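Local coordinates for design construct XXA_GVDQ (Synthetic construct, PDB 6NZ1), which forms a computationally designed all-helical homotrimer, apparently made to explore how closely related sequences can adopt two structurally divergent folds, at residues 66-71 against 79-84; 6-11 against 43-48. One frame throughout, in Å; residues are numbered along the deposited sequence.

From the N terminus, helix 6-25 runs to a short turn and helix 29-73 returns beside it. Contact 2 (6-11 against 43-48) joins the start of that first helix to the N-terminal half of the long one, closing a loop of 31 intervening residues. Helix 29-73 then continues to contact 1 (66-71 against 79-84), where its C-terminal part meets the start of helix 78-94 across only seven intervening residues. The two loops follow in series, neither nesting nor crossing. The centres of the two contacts lie about 37 Å apart and their nearest atoms about 24 Å apart, so the shared long helix links two separate antiparallel packings, both also touching a second subunit.

Contact 1 (66-71 against 79-84); sequences AIIEAL and KILEEM
Ile68 and Met84 lie alongside each other with their side chains running in opposite directions, and this pair forms one of the side-chain contacts of the interface. The Ile68 CG1 branch stands beside its own backbone N (chi1 -67°) and carries the delta methyl out to the facing helix, although the CB bond itself does not aim there. Ile68 CD1 settles 4.0 Å from Met84 CB and 3.9 Å from Met84 O, which places the methyl against the root of the thioether chain.

Farther out on Met84 the geometry changes. Its chain bends at chi3 (-142°) and crosses the Leu71 side chain at about a right angle, with the sulfur end meeting one leucine branch. Leu71 CD1 is 4.0 Å from Met84 CE and equally close to Met84 SD. Leucine and isoleucine thus touch different portions of the same methionine.

Leu81 supplies the remaining piece through a single branch. Its CD2 methyl sits 3.9 Å from Leu71 CB and 4.1 Å from Ile68 O, and so reaches both the side-chain base of one residue and the backbone of the other. All four touching residues are buried, and the contacts joining their side chains are apolar, evidence that the association is essentially van der Waals in character.

The short segments have axes 10.7 Å apart and inclined at 173°, almost exactly antiparallel, as in a helical hairpin whose two arms are joined by a short connection. Beyond them, Ile68 extends along helix 78-94 to Lys85 and Leu88. Leu71 packs on Leu71 of the second subunit, while Met84 packs on Ala70 of the third, placing this hairpin between the helices of neighbouring copies in the trimer.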
# COMPACT_ATOMS: atom_id res chain seq x y z
N ALA B 66 -4.13 -21.66 3.62
CA ALA B 66 -5.17 -22.64 3.36
C ALA B 66 -4.85 -23.44 2.11
O ALA B 66 -5.13 -24.64 2.04
CB ALA B 66 -6.53 -21.96 3.21
N ILE B 67 -4.25 -22.79 1.12
CA ILE B 67 -3.87 -23.46 -0.11
C ILE B 67 -2.80 -24.51 0.17
O ILE B 67 -2.85 -25.63 -0.36
CB ILE B 67 -3.38 -22.45 -1.15
CG1 ILE B 67 -4.55 -21.66 -1.73
CG2 ILE B 67 -2.67 -23.15 -2.23
CD1 ILE B 67 -4.13 -20.51 -2.61
N ILE B 68 -1.80 -24.16 0.97
CA ILE B 68 -0.80 -25.15 1.33
C ILE B 68 -1.46 -26.34 2.02
O ILE B 68 -1.09 -27.50 1.78
CB ILE B 68 0.29 -24.50 2.21
CG1 ILE B 68 1.07 -23.49 1.37
CG2 ILE B 68 1.19 -25.58 2.79
CD1 ILE B 68 1.99 -22.56 2.14
N GLU B 69 -2.46 -26.09 2.87
CA GLU B 69 -3.16 -27.20 3.51
C GLU B 69 -3.90 -28.05 2.50
O GLU B 69 -3.94 -29.28 2.62
CB GLU B 69 -4.13 -26.66 4.57
CG GLU B 69 -5.14 -27.67 5.07
CD GLU B 69 -4.52 -28.82 5.86
OE1 GLU B 69 -3.31 -28.79 6.13
OE2 GLU B 69 -5.26 -29.76 6.20
N ALA B 70 -4.51 -27.43 1.49
CA ALA B 70 -5.20 -28.20 0.47
C ALA B 70 -4.24 -29.17 -0.20
O ALA B 70 -4.52 -30.36 -0.33
CB ALA B 70 -5.83 -27.27 -0.56
N LEU B 71 -3.08 -28.67 -0.62
CA LEU B 71 -2.09 -29.52 -1.25
C LEU B 71 -1.62 -30.60 -0.30
O LEU B 71 -1.34 -31.72 -0.73
CB LEU B 71 -0.90 -28.68 -1.69
CG LEU B 71 -1.24 -27.62 -2.73
CD1 LEU B 71 0.00 -26.83 -3.10
CD2 LEU B 71 -1.82 -28.26 -3.96
N LYS B 79 8.51 -32.81 0.39
CA LYS B 79 9.61 -32.15 -0.31
C LYS B 79 9.13 -30.86 -0.95
O LYS B 79 9.82 -29.83 -0.88
CB LYS B 79 10.24 -33.07 -1.36
N ILE B 80 7.94 -30.89 -1.54
CA ILE B 80 7.39 -29.71 -2.21
C ILE B 80 6.79 -28.74 -1.20
O ILE B 80 6.97 -27.52 -1.29
CB ILE B 80 6.35 -30.16 -3.25
CG1 ILE B 80 7.01 -30.91 -4.43
CG2 ILE B 80 5.54 -28.99 -3.77
CD1 ILE B 80 6.01 -31.69 -5.30
N LEU B 81 6.08 -29.27 -0.21
CA LEU B 81 5.44 -28.40 0.76
C LEU B 81 6.46 -27.62 1.57
O LEU B 81 6.16 -26.52 2.03
CB LEU B 81 4.57 -29.22 1.70
CG LEU B 81 3.48 -30.05 1.02
CD1 LEU B 81 2.83 -31.04 1.99
CD2 LEU B 81 2.44 -29.14 0.36
N GLU B 82 7.66 -28.17 1.74
CA GLU B 82 8.64 -27.55 2.62
C GLU B 82 9.04 -26.17 2.11
O GLU B 82 9.06 -25.20 2.88
CB GLU B 82 9.87 -28.45 2.76
N GLU B 83 9.38 -26.07 0.83
CA GLU B 83 9.79 -24.78 0.28
C GLU B 83 8.69 -23.73 0.42
O GLU B 83 8.97 -22.56 0.70
CB GLU B 83 10.20 -24.96 -1.19
CG GLU B 83 10.64 -23.65 -1.86
CD GLU B 83 11.17 -23.84 -3.26
OE1 GLU B 83 11.04 -24.93 -3.83
OE2 GLU B 83 11.72 -22.87 -3.82
N MET B 84 7.43 -24.13 0.21
CA MET B 84 6.32 -23.19 0.35
C MET B 84 6.12 -22.77 1.80
O MET B 84 5.76 -21.62 2.08
CB MET B 84 5.04 -23.86 -0.15
CG MET B 84 4.94 -24.05 -1.66
SD MET B 84 3.41 -25.01 -1.97
CE MET B 84 3.95 -26.07 -3.29

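Contact 2 (6-11 against 43-48); sequences TEDLKY and NAQIVE
Leu9 sets its CG beside the backbone N (chi1 -58°), and the next torsion (chi2 -151°) spreads its two methyls over Gln45 and Ile46. Leu9 CD2 comes down on the backbone of Gln45, 3.3 Å from Gln45 O, and lies 3.4 Å from Gln45 CB; both separations are tight, though Gln45 has two deposited conformers and fine detail there is doubtful. Leu9 CD1 turns to the neighbouring residue, 4.0 Å from Ile46 CG1, the two side chains crossing at about a right angle. An alanine here lacks both methyls, and is likely to open a gap between the helices over Gln45 and Ile46.

Asp8 lies beside these methyl contacts, its CB 3.5 Å from Gln45 OE1 in the conformer described, and its carboxylate plane is steeply turned from the amide plane. Asp8 OD2 accepts from Met4 N, and in this conformer Gln45 OE1 is hydrogen-bonded to His3 ND1; both partners probably belong to a tag remnant.

The short axes approach to 9.2 Å at 159°, an antiparallel helix pair. Ile46 also packs on Ile46 of both other subunits, and Leu9 on Val47 of the second. Repeated in three copies, this places helix 6-25 against a central trimeric bundle of long helices, an arrangement reminiscent of a trimer-of-hairpins six-helix bundle.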
# COMPACT_ATOMS: atom_id res chain seq x y z
N THR B 6 -8.85 4.26 -4.17
CA THR B 6 -7.74 5.13 -4.52
C THR B 6 -8.15 6.33 -5.36
O THR B 6 -7.33 7.22 -5.57
CB THR B 6 -6.66 4.34 -5.26
OG1 THR B 6 -7.18 3.91 -6.53
CG2 THR B 6 -6.21 3.13 -4.45
N GLU B 7 -9.38 6.37 -5.87
CA GLU B 7 -9.84 7.57 -6.55
C GLU B 7 -10.00 8.72 -5.57
O GLU B 7 -9.88 9.89 -5.96
CB GLU B 7 -11.16 7.31 -7.26
CG GLU B 7 -11.02 6.55 -8.56
CD GLU B 7 -12.27 5.77 -8.92
OE1 GLU B 7 -13.39 6.27 -8.66
OE2 GLU B 7 -12.14 4.65 -9.47
N ASP B 8 -10.29 8.41 -4.30
CA ASP B 8 -10.27 9.43 -3.26
C ASP B 8 -8.91 10.10 -3.22
O ASP B 8 -8.81 11.32 -3.05
CB ASP B 8 -10.59 8.80 -1.90
CG ASP B 8 -11.88 8.01 -1.91
OD1 ASP B 8 -12.52 7.96 -2.96
OD2 ASP B 8 -12.26 7.42 -0.88
N LEU B 9 -7.85 9.31 -3.41
CA LEU B 9 -6.51 9.86 -3.38
C LEU B 9 -6.26 10.77 -4.58
O LEU B 9 -5.62 11.82 -4.44
CB LEU B 9 -5.49 8.73 -3.36
CG LEU B 9 -5.47 7.66 -2.28
CD1 LEU B 9 -4.02 7.16 -2.10
CD2 LEU B 9 -5.99 8.12 -1.02
N LYS B 10 -6.72 10.37 -5.76
CA LYS B 10 -6.50 11.20 -6.94
C LYS B 10 -7.28 12.50 -6.85
O LYS B 10 -6.81 13.55 -7.28
CB LYS B 10 -6.90 10.45 -8.21
CG LYS B 10 -6.44 11.12 -9.48
N TYR B 11 -8.49 12.44 -6.31
CA TYR B 11 -9.29 13.65 -6.18
C TYR B 11 -8.70 14.62 -5.16
O TYR B 11 -8.73 15.84 -5.36
CB TYR B 11 -10.71 13.28 -5.80
CG TYR B 11 -11.52 12.70 -6.92
CD1 TYR B 11 -11.44 13.23 -8.21
CD2 TYR B 11 -12.40 11.66 -6.69
CE1 TYR B 11 -12.20 12.73 -9.24
CE2 TYR B 11 -13.17 11.15 -7.71
CZ TYR B 11 -13.07 11.68 -8.98
OH TYR B 11 -13.84 11.16 -9.99
N ASN B 43 -3.27 13.15 3.22
CA ASN B 43 -2.53 12.16 3.98
C ASN B 43 -3.46 11.23 4.73
O ASN B 43 -3.19 10.03 4.85
CB ASN B 43 -1.58 12.87 4.93
CG ASN B 43 -0.34 13.37 4.22
OD1 ASN B 43 -0.39 13.74 3.05
ND2 ASN B 43 0.78 13.37 4.92
N ALA B 44 -4.57 11.75 5.26
CA ALA B 44 -5.51 10.88 5.96
C ALA B 44 -6.08 9.83 5.02
O ALA B 44 -6.37 8.70 5.45
CB ALA B 44 -6.63 11.72 6.56
N GLN B 45 -6.24 10.16 3.74
CA GLN B 45 -6.73 9.19 2.78
C GLN B 45 -5.63 8.23 2.34
O GLN B 45 -5.91 7.06 2.09
CB GLN B 45 -7.31 9.90 1.56
CG GLN B 45 -8.58 10.70 1.84
CD GLN B 45 -9.76 9.82 2.16
OE1 GLN B 45 -9.91 8.74 1.58
NE2 GLN B 45 -10.62 10.26 3.07
N ILE B 46 -4.38 8.71 2.25
CA ILE B 46 -3.25 7.83 1.96
C ILE B 46 -3.11 6.78 3.05
O ILE B 46 -2.92 5.59 2.79
CB ILE B 46 -1.96 8.66 1.79
CG1 ILE B 46 -2.05 9.51 0.52
CG2 ILE B 46 -0.74 7.76 1.77
CD1 ILE B 46 -0.77 10.22 0.14
N VAL B 47 -3.22 7.20 4.31
CA VAL B 47 -3.14 6.27 5.42
C VAL B 47 -4.28 5.24 5.35
O VAL B 47 -4.06 4.04 5.58
CB VAL B 47 -3.14 7.05 6.74
CG1 VAL B 47 -3.23 6.13 7.94
CG2 VAL B 47 -1.91 7.94 6.80
N GLU B 48 -5.50 5.68 5.05
CA GLU B 48 -6.60 4.72 4.97
C GLU B 48 -6.34 3.67 3.91
O GLU B 48 -6.61 2.48 4.12
CB GLU B 48 -7.91 5.44 4.67
CG GLU B 48 -8.46 6.28 5.79
CD GLU B 48 -8.61 5.51 7.08
OE1 GLU B 48 -9.72 5.00 7.34
OE2 GLU B 48 -7.64 5.43 7.86